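Local coordinates for protein histone-lysine N-methyltransferase, H3 lysine-9 specific SUVH6 (PDB 6A5K) that transfers methyl groups from S-adenosylmethionine to a lysine of the histone H3 tail and probably binds methylated DNA through its SRA domain, at residues A[67-72]-A[170-175]; A[15-20]-A[81-86]; A[35-40]-A[45-50]; A[27-32]-A[316-321]. The protein carries 1 engineered substitution. All coordinates share one frame; numbering follows the deposited sequence.

From the N terminus, helix 5-29 takes part first in interaction 2 and then, further along, in interaction 4. Interaction 3 closes the shortest loop, joining 35-40 to helix 44-54, and is nested inside the loops closed by interactions 2 and 4. Interaction 1 opens next, at 67-72, before interaction 2 closes on helix 81-87, so these two cross; interaction 1 itself closes at strand 171-176 of the SRA domain. Interaction 4 closes last, at 316-321 in the pre-SET region; it crosses interaction 2 and encloses interactions 1 and 3. Helix 5-29 is thereby tied to the SRA domain by interaction 2 and to the pre-SET region by interaction 4.

Interaction 1 of 4, residues A[67-72]-A[170-175]; sequences GEVPGV and PVRVIR
Arg-172, on strand 171-176 of the SRA domain, reaches across to the backbone of Gly-67 and the side chain of Val-69. Polar contact comes first: NH1 of Arg-172 donates to Gly-67 O over 2.8 Å, with the carbonyl oxygen at the edge of the guanidinium and close to its plane. The bond is somewhat bent (N-H...O 151°). A bend at chi3 (-61°) swings the guanidinium away from the line of the chain and lets NH1 meet this oxygen. Outside the two segments, NH1 also donates to Ile-65 O, and NH2 to Ile-89 O. A water adds a second polar link, accepting from Gly-67 N at 2.9 Å and donating to Pro-170 O at 2.8 Å.

Van der Waals contact is sparser. CG2 of Val-69 lies over one face of the guanidinium, towards its rim, 3.8 Å from Arg-172 NE, while Pro-170 CG rests 3.9 Å from Gly-67 CA. A leucine at Arg-172 would probably leave the carbonyls of Gly-67, Ile-65 and Ile-89 without this donor and let the 67-72 loop drift from the strand. One arginine satisfies carbonyls of two loops, Gly-67 and Ile-65 in one and Ile-89 in the other, and 67-72 is joined to the sheet through an arginine-to-carbonyl bond and a water bridge, not through strand pairing.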
loop_
_atom_site.group_PDB
_atom_site.type_symbol
_atom_site.label_atom_id
_atom_site.label_comp_id
_atom_site.label_asym_id
_atom_site.label_seq_id
_atom_site.Cartn_x
_atom_site.Cartn_y
_atom_site.Cartn_z
ATOM N N GLY A 67 14.343 -21.108 3.966
ATOM C CA GLY A 67 14.006 -20.374 5.171
ATOM C C GLY A 67 13.678 -18.912 4.914
ATOM O O GLY A 67 13.068 -18.575 3.896
ATOM N N GLU A 68 14.077 -18.047 5.845
ATOM C CA GLU A 68 13.791 -16.613 5.750
ATOM C C GLU A 68 14.510 -15.937 4.586
ATOM O O GLU A 68 15.697 -16.157 4.362
ATOM C CB GLU A 68 14.169 -15.889 7.049
ATOM C CG GLU A 68 13.365 -16.271 8.290
ATOM C CD GLU A 68 13.929 -17.477 9.021
ATOM O OE1 GLU A 68 14.873 -18.112 8.503
ATOM O OE2 GLU A 68 13.439 -17.776 10.134
ATOM N N VAL A 69 13.778 -15.096 3.864
ATOM C CA VAL A 69 14.343 -14.289 2.793
ATOM C C VAL A 69 14.575 -12.874 3.311
ATOM O O VAL A 69 13.638 -12.232 3.780
ATOM C CB VAL A 69 13.412 -14.249 1.569
ATOM C CG1 VAL A 69 13.944 -13.286 0.514
ATOM C CG2 VAL A 69 13.223 -15.649 0.998
ATOM N N PRO A 70 15.823 -12.382 3.233
ATOM C CA PRO A 70 16.147 -11.063 3.794
ATOM C C PRO A 70 15.239 -9.955 3.252
ATOM O O PRO A 70 15.045 -9.839 2.041
ATOM C CB PRO A 70 17.602 -10.845 3.359
ATOM C CG PRO A 70 18.144 -12.235 3.182
ATOM C CD PRO A 70 17.001 -13.030 2.627
ATOM N N GLY A 71 14.658 -9.167 4.149
ATOM C CA GLY A 71 13.838 -8.043 3.731
ATOM C C GLY A 71 12.395 -8.395 3.402
ATOM O O GLY A 71 11.608 -7.519 3.051
ATOM N N VAL A 72 12.047 -9.674 3.508
ATOM C CA VAL A 72 10.671 -10.110 3.312
ATOM C C VAL A 72 10.070 -10.503 4.658
ATOM O O VAL A 72 10.637 -11.316 5.388
ATOM C CB VAL A 72 10.570 -11.296 2.327
ATOM C CG1 VAL A 72 9.125 -11.760 2.209
ATOM C CG2 VAL A 72 11.111 -10.898 0.962
ATOM N N PRO A 170 12.532 -25.994 6.680
ATOM C CA PRO A 170 11.421 -25.037 6.611
ATOM C C PRO A 170 10.874 -24.830 5.194
ATOM O O PRO A 170 11.596 -24.979 4.205
ATOM C CB PRO A 170 12.044 -23.743 7.150
ATOM C CG PRO A 170 13.492 -23.862 6.793
ATOM C CD PRO A 170 13.816 -25.327 6.970
ATOM N N VAL A 171 9.591 -24.488 5.117
ATOM C CA VAL A 171 8.917 -24.215 3.856
ATOM C C VAL A 171 8.195 -22.869 3.955
ATOM O O VAL A 171 7.396 -22.658 4.873
ATOM C CB VAL A 171 7.895 -25.327 3.499
ATOM C CG1 VAL A 171 7.143 -24.987 2.207
ATOM C CG2 VAL A 171 8.584 -26.686 3.388
ATOM N N ARG A 172 8.471 -21.956 3.030
ATOM C CA ARG A 172 7.729 -20.695 3.007
ATOM C C ARG A 172 6.326 -20.924 2.463
ATOM O O ARG A 172 6.153 -21.533 1.411
ATOM C CB ARG A 172 8.448 -19.634 2.166
ATOM C CG ARG A 172 9.721 -19.094 2.788
ATOM C CD ARG A 172 10.350 -17.978 1.934
ATOM N NE ARG A 172 10.709 -18.452 0.599
ATOM C CZ ARG A 172 11.810 -19.142 0.315
ATOM N NH1 ARG A 172 12.667 -19.458 1.276
ATOM N NH2 ARG A 172 12.048 -19.534 -0.931
ATOM N N VAL A 173 5.317 -20.435 3.174
ATOM C CA VAL A 173 3.960 -20.543 2.672
ATOM C C VAL A 173 3.441 -19.187 2.190
ATOM O O VAL A 173 3.397 -18.217 2.950
ATOM C CB VAL A 173 3.014 -21.122 3.743
ATOM C CG1 VAL A 173 1.553 -20.943 3.333
ATOM C CG2 VAL A 173 3.335 -22.596 3.979
ATOM N N ILE A 174 3.102 -19.125 0.905
ATOM C CA ILE A 174 2.442 -17.962 0.323
ATOM C C ILE A 174 0.978 -18.338 0.121
ATOM O O ILE A 174 0.653 -19.262 -0.632
ATOM C CB ILE A 174 3.081 -17.518 -1.015
ATOM C CG1 ILE A 174 4.534 -17.064 -0.814
ATOM C CG2 ILE A 174 2.290 -16.382 -1.654
ATOM C CD1 ILE A 174 5.549 -18.187 -0.914
ATOM N N ARG A 175 0.094 -17.638 0.817
ATOM C CA ARG A 175 -1.325 -17.954 0.765
ATOM C C ARG A 175 -2.037 -17.089 -0.263
ATOM O O ARG A 175 -1.932 -15.858 -0.236
ATOM C CB ARG A 175 -1.957 -17.771 2.149
ATOM C CG ARG A 175 -3.442 -18.088 2.231
ATOM C CD ARG A 175 -3.943 -17.983 3.675
ATOM N NE ARG A 175 -3.757 -16.640 4.224
ATOM C CZ ARG A 175 -4.562 -15.612 3.968
ATOM N NH1 ARG A 175 -5.612 -15.773 3.175
ATOM N NH2 ARG A 175 -4.321 -14.424 4.511
HETATM O O HOH W 1 12.065 -22.493 2.934
#

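Interaction 2 of 4, residues A[15-20]-A[81-86]; sequences RLFHGV and RMELNI
Phe-17 and His-18 of helix 5-29 pack against Glu-83 and Ile-86 of helix 81-87 in a buried helix-helix contact. The two short segments run roughly antiparallel, at 137°, and their axes approach to 11.4 Å, so side chains do all of the bridging. Along the second helix, Met-82, present as selenomethionine, starts towards the partner helix, but its selenium leads away to pack on Ser-49 of helix 44-54.

Glu-83 follows and carries two kinds of contact. Its CG lies 3.6 Å from Phe-17 CE2; the two side chains cross at about a right angle, CG meeting the ring obliquely. At its end, His-18 NE2 makes a weak hydrogen bond to Glu-83 OE2, 2.9 Å long but poorly aligned (129°), with the carboxylate plane almost perpendicular to the imidazole. The strongest partner of OE2 is the backbone N of Gln-79, and it also accepts from that of Tyr-80; the carboxylate thus joins the chain leading into 81-86 to the histidine, the latter only weakly. An alanine here would probably leave those two amides and His-18 NE2 without their shared acceptor and uncover part of the Phe-17 ring.

Ile-86, one turn on from Glu-83, completes the contact. Phe-17 also touches Ala-48 and Ser-49 of helix 44-54, which places it among three helices. Phe-17 has CG anti to the backbone N (chi1 171°), which sends the ring across the gap between helices, and there Ile-86 CD1 approaches Phe-17 CD1 obliquely to 3.4 Å.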
loop_
_atom_site.group_PDB
_atom_site.type_symbol
_atom_site.label_atom_id
_atom_site.label_comp_id
_atom_site.label_asym_id
_atom_site.label_seq_id
_atom_site.Cartn_x
_atom_site.Cartn_y
_atom_site.Cartn_z
ATOM N N ARG A 15 7.899 -1.462 -5.542
ATOM C CA ARG A 15 7.357 -0.149 -5.888
ATOM C C ARG A 15 7.701 0.188 -7.344
ATOM O O ARG A 15 6.847 0.650 -8.118
ATOM C CB ARG A 15 7.903 0.908 -4.913
ATOM C CG ARG A 15 7.135 2.208 -4.863
ATOM C CD ARG A 15 7.626 3.085 -3.706
ATOM N NE ARG A 15 7.391 2.461 -2.405
ATOM C CZ ARG A 15 8.248 2.513 -1.390
ATOM N NH1 ARG A 15 9.399 3.155 -1.522
ATOM N NH2 ARG A 15 7.955 1.928 -0.237
ATOM N N LEU A 16 8.952 -0.067 -7.719
ATOM C CA LEU A 16 9.408 0.115 -9.092
ATOM C C LEU A 16 8.600 -0.761 -10.055
ATOM O O LEU A 16 8.117 -0.294 -11.092
ATOM C CB LEU A 16 10.899 -0.211 -9.200
ATOM C CG LEU A 16 11.574 0.050 -10.545
ATOM C CD1 LEU A 16 11.652 1.556 -10.824
ATOM C CD2 LEU A 16 12.959 -0.597 -10.582
ATOM N N PHE A 17 8.444 -2.033 -9.693
ATOM C CA PHE A 17 7.653 -2.960 -10.494
ATOM C C PHE A 17 6.231 -2.443 -10.749
ATOM O O PHE A 17 5.766 -2.398 -11.897
ATOM C CB PHE A 17 7.588 -4.331 -9.814
ATOM C CG PHE A 17 6.630 -5.276 -10.468
ATOM C CD1 PHE A 17 6.956 -5.897 -11.663
ATOM C CD2 PHE A 17 5.400 -5.549 -9.888
ATOM C CE1 PHE A 17 6.079 -6.775 -12.269
ATOM C CE2 PHE A 17 4.518 -6.427 -10.490
ATOM C CZ PHE A 17 4.858 -7.038 -11.686
ATOM N N HIS A 18 5.539 -2.040 -9.687
ATOM C CA HIS A 18 4.167 -1.570 -9.863
ATOM C C HIS A 18 4.105 -0.247 -10.619
ATOM O O HIS A 18 3.147 0.007 -11.361
ATOM C CB HIS A 18 3.461 -1.470 -8.507
ATOM C CG HIS A 18 3.001 -2.799 -7.998
ATOM N ND1 HIS A 18 1.864 -3.419 -8.474
ATOM C CD2 HIS A 18 3.552 -3.655 -7.107
ATOM C CE1 HIS A 18 1.724 -4.591 -7.880
ATOM N NE2 HIS A 18 2.737 -4.762 -7.049
ATOM N N GLY A 19 5.134 0.576 -10.452
ATOM C CA GLY A 19 5.242 1.814 -11.204
ATOM C C GLY A 19 5.273 1.520 -12.693
ATOM O O GLY A 19 4.537 2.124 -13.478
ATOM N N VAL A 20 6.119 0.570 -13.082
ATOM C CA VAL A 20 6.219 0.179 -14.485
ATOM C C VAL A 20 4.915 -0.442 -15.007
ATOM O O VAL A 20 4.455 -0.100 -16.106
ATOM C CB VAL A 20 7.389 -0.808 -14.701
ATOM C CG1 VAL A 20 7.388 -1.336 -16.138
ATOM C CG2 VAL A 20 8.707 -0.117 -14.377
ATOM N N ARG A 81 1.758 -12.924 -8.985
ATOM C CA ARG A 81 2.648 -14.044 -8.726
ATOM C C ARG A 81 4.073 -13.716 -9.160
ATOM O O ARG A 81 5.036 -14.160 -8.530
ATOM C CB ARG A 81 2.146 -15.298 -9.451
ATOM C CG ARG A 81 1.964 -16.518 -8.561
ATOM C CD ARG A 81 1.685 -17.743 -9.415
ATOM N NE ARG A 81 1.535 -18.970 -8.637
ATOM C CZ ARG A 81 0.368 -19.442 -8.211
ATOM N NH1 ARG A 81 -0.757 -18.787 -8.478
ATOM N NH2 ARG A 81 0.325 -20.568 -7.514
HETATM N N MSE A 82 4.204 -12.930 -10.229
HETATM C CA MSE A 82 5.517 -12.518 -10.738
HETATM C C MSE A 82 6.366 -11.762 -9.706
HETATM O O MSE A 82 7.605 -11.788 -9.772
HETATM C CB MSE A 82 5.350 -11.655 -11.993
HETATM C CG MSE A 82 5.069 -12.460 -13.260
HETATM SE SE MSE A 82 6.677 -12.859 -14.272
HETATM C CE MSE A 82 7.218 -14.474 -13.345
ATOM N N GLU A 83 5.712 -11.088 -8.762
ATOM C CA GLU A 83 6.438 -10.386 -7.702
ATOM C C GLU A 83 7.243 -11.384 -6.872
ATOM O O GLU A 83 8.336 -11.076 -6.406
ATOM C CB GLU A 83 5.480 -9.596 -6.805
ATOM C CG GLU A 83 4.743 -8.454 -7.504
ATOM C CD GLU A 83 3.765 -7.739 -6.574
ATOM O OE1 GLU A 83 4.188 -7.263 -5.498
ATOM O OE2 GLU A 83 2.567 -7.653 -6.913
ATOM N N LEU A 84 6.698 -12.586 -6.699
ATOM C CA LEU A 84 7.382 -13.637 -5.948
ATOM C C LEU A 84 8.666 -14.058 -6.656
ATOM O O LEU A 84 9.674 -14.369 -6.010
ATOM C CB LEU A 84 6.462 -14.845 -5.752
ATOM C CG LEU A 84 5.105 -14.561 -5.105
ATOM C CD1 LEU A 84 4.292 -15.853 -4.987
ATOM C CD2 LEU A 84 5.275 -13.890 -3.749
ATOM N N ASN A 85 8.636 -14.061 -7.988
ATOM C CA ASN A 85 9.833 -14.409 -8.753
ATOM C C ASN A 85 10.852 -13.276 -8.746
ATOM O O ASN A 85 12.060 -13.508 -8.666
ATOM C CB ASN A 85 9.476 -14.776 -10.194
ATOM C CG ASN A 85 10.692 -15.203 -11.009
ATOM O OD1 ASN A 85 11.345 -16.207 -10.707
ATOM N ND2 ASN A 85 10.998 -14.442 -12.051
ATOM N N ILE A 86 10.361 -12.047 -8.825
ATOM C CA ILE A 86 11.250 -10.888 -8.829
ATOM C C ILE A 86 12.091 -10.828 -7.551
ATOM O O ILE A 86 13.278 -10.481 -7.588
ATOM C CB ILE A 86 10.447 -9.586 -9.010
ATOM C CG1 ILE A 86 9.896 -9.529 -10.433
ATOM C CG2 ILE A 86 11.321 -8.368 -8.744
ATOM C CD1 ILE A 86 8.797 -8.508 -10.637
#

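Interaction 3 of 4, residues A[35-40]-A[45-50]; sequences QRRKGK and DFEAST
Arg-37 and Glu-47 both leave the backbone with CG opposite the carbonyl carbon, and their chains then approach from opposite directions. The arginine bends at chi3 (-74°), whereas the glutamate stays extended beyond CG; together they span a gap that leaves even the nearest CA atoms, those of Arg-37 and Glu-47, 12.4 Å apart.

The two ends meet as a salt bridge. Arg-37 presents its NH1-NH2 end to the carboxylate, one nitrogen for each oxygen: NH2 donates to Glu-47 OE2 over 2.9 Å, and NH1 makes a longer but nearly straight bond (169°) to Glu-47 OE1 at 3.3 Å. Both oxygens use their syn lone pairs, and both lie close to the guanidinium plane. Since the guanidinium and carboxylate planes are only 19° apart, the pair is nearly flat, and the two bonds together resist rotation of either group. NH1 also has a weak, bent bond to Glu-47 OE2.

Leu-42, in the short connection between the segments, touches both partners, and Glu-47 leans on Ile-24 of helix 5-29. On the loop side, the backbone is held by Asp-28, whose OD1 accepts from Arg-37 N and whose OD2 accepts from Lys-38 N, while Arg-36 forms a salt bridge with the same carboxylate. Asp-28 thus positions the residue that carries the bridge. The contact lies at the surface. It is a bidentate, end-on arginine-carboxylate salt bridge, which here spans the connection between the successive helices 5-29 and 44-54.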
loop_
_atom_site.group_PDB
_atom_site.type_symbol
_atom_site.label_atom_id
_atom_site.label_comp_id
_atom_site.label_asym_id
_atom_site.label_seq_id
_atom_site.Cartn_x
_atom_site.Cartn_y
_atom_site.Cartn_z
ATOM N N GLN A 35 -7.381 0.257 -30.385
ATOM C CA GLN A 35 -5.930 0.203 -30.541
ATOM C C GLN A 35 -5.335 -0.342 -29.252
ATOM O O GLN A 35 -4.125 -0.528 -29.143
ATOM C CB GLN A 35 -5.339 1.575 -30.865
ATOM C CG GLN A 35 -6.080 2.373 -31.933
ATOM C CD GLN A 35 -5.166 3.351 -32.663
ATOM O OE1 GLN A 35 -4.008 3.548 -32.282
ATOM N NE2 GLN A 35 -5.690 3.973 -33.710
ATOM N N ARG A 36 -6.208 -0.586 -28.277
ATOM C CA ARG A 36 -5.799 -1.045 -26.955
ATOM C C ARG A 36 -5.487 -2.534 -26.971
ATOM O O ARG A 36 -6.119 -3.299 -27.698
ATOM C CB ARG A 36 -6.890 -0.742 -25.926
ATOM C CG ARG A 36 -7.005 0.729 -25.560
ATOM C CD ARG A 36 -7.759 0.905 -24.255
ATOM N NE ARG A 36 -7.049 0.291 -23.135
ATOM C CZ ARG A 36 -7.567 0.129 -21.924
ATOM N NH1 ARG A 36 -6.852 -0.439 -20.964
ATOM N NH2 ARG A 36 -8.800 0.537 -21.673
ATOM N N ARG A 37 -4.513 -2.939 -26.163
ATOM C CA ARG A 37 -4.052 -4.323 -26.155
ATOM C C ARG A 37 -4.591 -5.136 -24.986
ATOM O O ARG A 37 -4.409 -6.349 -24.942
ATOM C CB ARG A 37 -2.521 -4.370 -26.144
ATOM C CG ARG A 37 -1.850 -3.517 -27.206
ATOM C CD ARG A 37 -0.347 -3.768 -27.234
ATOM N NE ARG A 37 0.335 -3.154 -26.097
ATOM C CZ ARG A 37 1.257 -3.762 -25.357
ATOM N NH1 ARG A 37 1.825 -3.119 -24.346
ATOM N NH2 ARG A 37 1.610 -5.013 -25.624
ATOM N N LYS A 38 -5.255 -4.468 -24.047
ATOM C CA LYS A 38 -5.750 -5.140 -22.845
ATOM C C LYS A 38 -6.722 -6.255 -23.231
ATOM O O LYS A 38 -6.785 -7.304 -22.578
ATOM C CB LYS A 38 -6.427 -4.147 -21.900
ATOM C CG LYS A 38 -7.421 -4.766 -20.926
ATOM C CD LYS A 38 -8.333 -3.724 -20.310
ATOM C CE LYS A 38 -9.794 -4.135 -20.426
ATOM N NZ LYS A 38 -10.688 -3.215 -19.665
ATOM N N GLY A 39 -7.451 -6.041 -24.321
ATOM C CA GLY A 39 -8.309 -7.076 -24.870
ATOM C C GLY A 39 -7.496 -8.207 -25.470
ATOM O O GLY A 39 -7.812 -9.379 -25.270
ATOM N N LYS A 40 -6.441 -7.850 -26.199
ATOM C CA LYS A 40 -5.553 -8.819 -26.841
ATOM C C LYS A 40 -4.958 -9.806 -25.838
ATOM O O LYS A 40 -4.541 -10.910 -26.197
ATOM C CB LYS A 40 -4.439 -8.080 -27.598
ATOM C CG LYS A 40 -3.077 -8.775 -27.631
ATOM C CD LYS A 40 -2.290 -8.426 -28.887
ATOM C CE LYS A 40 -2.882 -9.107 -30.113
ATOM N NZ LYS A 40 -2.794 -10.592 -30.016
ATOM N N ASP A 45 2.137 -7.240 -16.133
ATOM C CA ASP A 45 3.037 -7.829 -15.140
ATOM C C ASP A 45 4.196 -8.551 -15.827
ATOM O O ASP A 45 5.343 -8.467 -15.391
ATOM C CB ASP A 45 2.283 -8.786 -14.205
ATOM C CG ASP A 45 1.544 -9.887 -14.950
ATOM O OD1 ASP A 45 1.006 -9.620 -16.048
ATOM O OD2 ASP A 45 1.497 -11.023 -14.429
ATOM N N PHE A 46 3.889 -9.250 -16.915
ATOM C CA PHE A 46 4.906 -9.941 -17.693
ATOM C C PHE A 46 5.897 -8.951 -18.319
ATOM O O PHE A 46 7.119 -9.143 -18.250
ATOM C CB PHE A 46 4.247 -10.787 -18.779
ATOM C CG PHE A 46 5.171 -11.769 -19.428
ATOM C CD1 PHE A 46 5.264 -13.066 -18.953
ATOM C CD2 PHE A 46 5.943 -11.403 -20.522
ATOM C CE1 PHE A 46 6.111 -13.981 -19.553
ATOM C CE2 PHE A 46 6.793 -12.311 -21.127
ATOM C CZ PHE A 46 6.875 -13.601 -20.645
ATOM N N GLU A 47 5.366 -7.891 -18.921
ATOM C CA GLU A 47 6.195 -6.879 -19.571
ATOM C C GLU A 47 7.071 -6.132 -18.568
ATOM O O GLU A 47 8.270 -5.909 -18.818
ATOM C CB GLU A 47 5.319 -5.898 -20.359
ATOM C CG GLU A 47 4.554 -6.557 -21.500
ATOM C CD GLU A 47 3.889 -5.560 -22.431
ATOM O OE1 GLU A 47 4.014 -4.337 -22.204
ATOM O OE2 GLU A 47 3.240 -6.007 -23.402
ATOM N N ALA A 48 6.477 -5.763 -17.433
ATOM C CA ALA A 48 7.213 -5.105 -16.364
ATOM C C ALA A 48 8.315 -6.010 -15.835
ATOM O O ALA A 48 9.434 -5.554 -15.575
ATOM C CB ALA A 48 6.269 -4.695 -15.225
ATOM N N SER A 49 7.989 -7.291 -15.673
ATOM C CA SER A 49 8.971 -8.270 -15.214
ATOM C C SER A 49 10.148 -8.339 -16.175
ATOM O O SER A 49 11.298 -8.375 -15.745
ATOM C CB SER A 49 8.341 -9.664 -15.062
ATOM O OG SER A 49 7.351 -9.678 -14.047
ATOM N N THR A 50 9.858 -8.372 -17.474
ATOM C CA THR A 50 10.919 -8.429 -18.475
ATOM C C THR A 50 11.818 -7.203 -18.378
ATOM O O THR A 50 13.054 -7.319 -18.420
ATOM C CB THR A 50 10.348 -8.538 -19.903
ATOM O OG1 THR A 50 9.697 -9.805 -20.055
ATOM C CG2 THR A 50 11.458 -8.421 -20.932
#

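Interaction 4 of 4, residues A[27-32]-A[316-321]; sequences EDEAKP and YNFDGA
Glu-29 meets Asn-317 and Phe-318 with both its carboxylate and its aliphatic chain. OE1 accepts a nearly straight hydrogen bond (172°) from Asn-317 ND2 at 2.9 Å, and OE2 accepts from the backbone N of Phe-318 at 3.0 Å; each donor comes in well out of the carboxylate plane, the two from opposite faces. Glu-29 CG, anti to the carbonyl carbon (chi1 -75°) with the chain extended beyond it, sits 3.7 Å from the centroid of the Phe-318 ring, almost on its normal, in a CH-pi contact; the same course brings the carboxylate to the turn, 15° from parallel to that ring. Two waters extend the grip: one donates to Glu-29 OE1 and to Tyr-316 O, the other to Glu-29 OE2. Four donors thus serve the buried carboxylate.

The loop is shaped by a type I beta turn from Asn-317 to Gly-320 and by an Asx turn, in which Asp-319 OD1 accepts from Ala-321 N. Further out, Arg-22 bonds to Asn-317 OD1 and forms a salt bridge with Asp-319, Tyr-343 stacks on Phe-318, and a zinc ion lies about 10 Å from the Tyr-316 side chain. The contact joins helix 5-29 to the pre-SET loop between helix 305-309 and strand 328-330.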
loop_
_atom_site.group_PDB
_atom_site.type_symbol
_atom_site.label_atom_id
_atom_site.label_comp_id
_atom_site.label_asym_id
_atom_site.label_seq_id
_atom_site.Cartn_x
_atom_site.Cartn_y
_atom_site.Cartn_z
ATOM N N GLU A 27 -0.292 3.921 -20.645
ATOM C CA GLU A 27 -0.027 4.088 -22.068
ATOM C C GLU A 27 -1.049 3.335 -22.917
ATOM O O GLU A 27 -1.438 3.808 -23.994
ATOM C CB GLU A 27 1.394 3.638 -22.398
ATOM C CG GLU A 27 2.453 4.520 -21.746
ATOM C CD GLU A 27 3.863 4.002 -21.938
ATOM O OE1 GLU A 27 4.779 4.831 -22.136
ATOM O OE2 GLU A 27 4.058 2.769 -21.884
ATOM N N ASP A 28 -1.503 2.179 -22.437
ATOM C CA ASP A 28 -2.563 1.466 -23.147
ATOM C C ASP A 28 -3.903 2.204 -23.050
ATOM O O ASP A 28 -4.650 2.290 -24.028
ATOM C CB ASP A 28 -2.722 0.044 -22.613
ATOM C CG ASP A 28 -3.463 -0.857 -23.585
ATOM O OD1 ASP A 28 -2.996 -0.995 -24.737
ATOM O OD2 ASP A 28 -4.521 -1.408 -23.206
ATOM N N GLU A 29 -4.198 2.737 -21.866
ATOM C CA GLU A 29 -5.448 3.450 -21.600
ATOM C C GLU A 29 -5.527 4.766 -22.371
ATOM O O GLU A 29 -6.605 5.348 -22.521
ATOM C CB GLU A 29 -5.603 3.707 -20.092
ATOM C CG GLU A 29 -5.982 2.467 -19.284
ATOM C CD GLU A 29 -5.824 2.652 -17.774
ATOM O OE1 GLU A 29 -5.104 3.577 -17.342
ATOM O OE2 GLU A 29 -6.429 1.862 -17.016
ATOM N N ALA A 30 -4.383 5.226 -22.864
ATOM C CA ALA A 30 -4.320 6.466 -23.635
ATOM C C ALA A 30 -4.745 6.263 -25.087
ATOM O O ALA A 30 -4.829 7.220 -25.854
ATOM C CB ALA A 30 -2.925 7.040 -23.589
ATOM N N LYS A 31 -5.006 5.017 -25.464
ATOM C CA LYS A 31 -5.324 4.700 -26.851
ATOM C C LYS A 31 -6.824 4.640 -27.098
ATOM O O LYS A 31 -7.596 4.389 -26.172
ATOM C CB LYS A 31 -4.681 3.369 -27.247
ATOM C CG LYS A 31 -3.175 3.367 -27.124
ATOM C CD LYS A 31 -2.590 2.026 -27.518
ATOM C CE LYS A 31 -1.081 2.021 -27.349
ATOM N NZ LYS A 31 -0.483 0.730 -27.784
ATOM N N PRO A 32 -7.241 4.875 -28.352
ATOM C CA PRO A 32 -8.639 4.597 -28.708
ATOM C C PRO A 32 -9.013 3.150 -28.365
ATOM O O PRO A 32 -8.198 2.269 -28.605
ATOM C CB PRO A 32 -8.673 4.830 -30.222
ATOM C CG PRO A 32 -7.481 5.695 -30.516
ATOM C CD PRO A 32 -6.442 5.316 -29.510
ATOM N N TYR A 316 -4.285 9.126 -13.218
ATOM C CA TYR A 316 -4.819 7.927 -12.582
ATOM C C TYR A 316 -5.024 6.845 -13.633
ATOM O O TYR A 316 -5.265 7.151 -14.795
ATOM C CB TYR A 316 -6.156 8.212 -11.881
ATOM C CG TYR A 316 -6.109 9.234 -10.763
ATOM C CD1 TYR A 316 -5.611 8.900 -9.504
ATOM C CD2 TYR A 316 -6.597 10.526 -10.955
ATOM C CE1 TYR A 316 -5.579 9.834 -8.474
ATOM C CE2 TYR A 316 -6.566 11.465 -9.930
ATOM C CZ TYR A 316 -6.058 11.116 -8.697
ATOM O OH TYR A 316 -6.031 12.054 -7.683
ATOM N N ASN A 317 -4.947 5.580 -13.231
ATOM C CA ASN A 317 -5.422 4.508 -14.098
ATOM C C ASN A 317 -6.944 4.436 -14.036
ATOM O O ASN A 317 -7.567 5.056 -13.179
ATOM C CB ASN A 317 -4.806 3.158 -13.712
ATOM C CG ASN A 317 -3.327 3.078 -14.047
ATOM O OD1 ASN A 317 -2.496 2.845 -13.173
ATOM N ND2 ASN A 317 -2.995 3.282 -15.318
ATOM N N PHE A 318 -7.544 3.661 -14.929
ATOM C CA PHE A 318 -9.001 3.602 -15.000
ATOM C C PHE A 318 -9.616 2.956 -13.754
ATOM O O PHE A 318 -10.817 3.090 -13.513
ATOM C CB PHE A 318 -9.454 2.851 -16.254
ATOM C CG PHE A 318 -9.271 3.625 -17.535
ATOM C CD1 PHE A 318 -8.697 4.889 -17.528
ATOM C CD2 PHE A 318 -9.684 3.089 -18.744
ATOM C CE1 PHE A 318 -8.527 5.597 -18.704
ATOM C CE2 PHE A 318 -9.523 3.794 -19.928
ATOM C CZ PHE A 318 -8.942 5.052 -19.906
ATOM N N ASP A 319 -8.798 2.267 -12.959
ATOM C CA ASP A 319 -9.300 1.620 -11.751
ATOM C C ASP A 319 -9.180 2.518 -10.511
ATOM O O ASP A 319 -9.413 2.073 -9.386
ATOM C CB ASP A 319 -8.580 0.276 -11.529
ATOM C CG ASP A 319 -7.090 0.431 -11.202
ATOM O OD1 ASP A 319 -6.549 1.553 -11.231
ATOM O OD2 ASP A 319 -6.449 -0.600 -10.922
ATOM N N GLY A 320 -8.827 3.784 -10.720
ATOM C CA GLY A 320 -8.803 4.751 -9.635
ATOM C C GLY A 320 -7.467 4.932 -8.934
ATOM O O GLY A 320 -7.278 5.889 -8.190
ATOM N N ALA A 321 -6.535 4.015 -9.157
ATOM C CA ALA A 321 -5.216 4.128 -8.548
ATOM C C ALA A 321 -4.375 5.203 -9.234
ATOM O O ALA A 321 -4.439 5.363 -10.453
ATOM C CB ALA A 321 -4.495 2.782 -8.600
HETATM O O HOH W 2 -4.625 6.211 -17.364
HETATM O O HOH W 3 -7.008 0.555 -14.697
#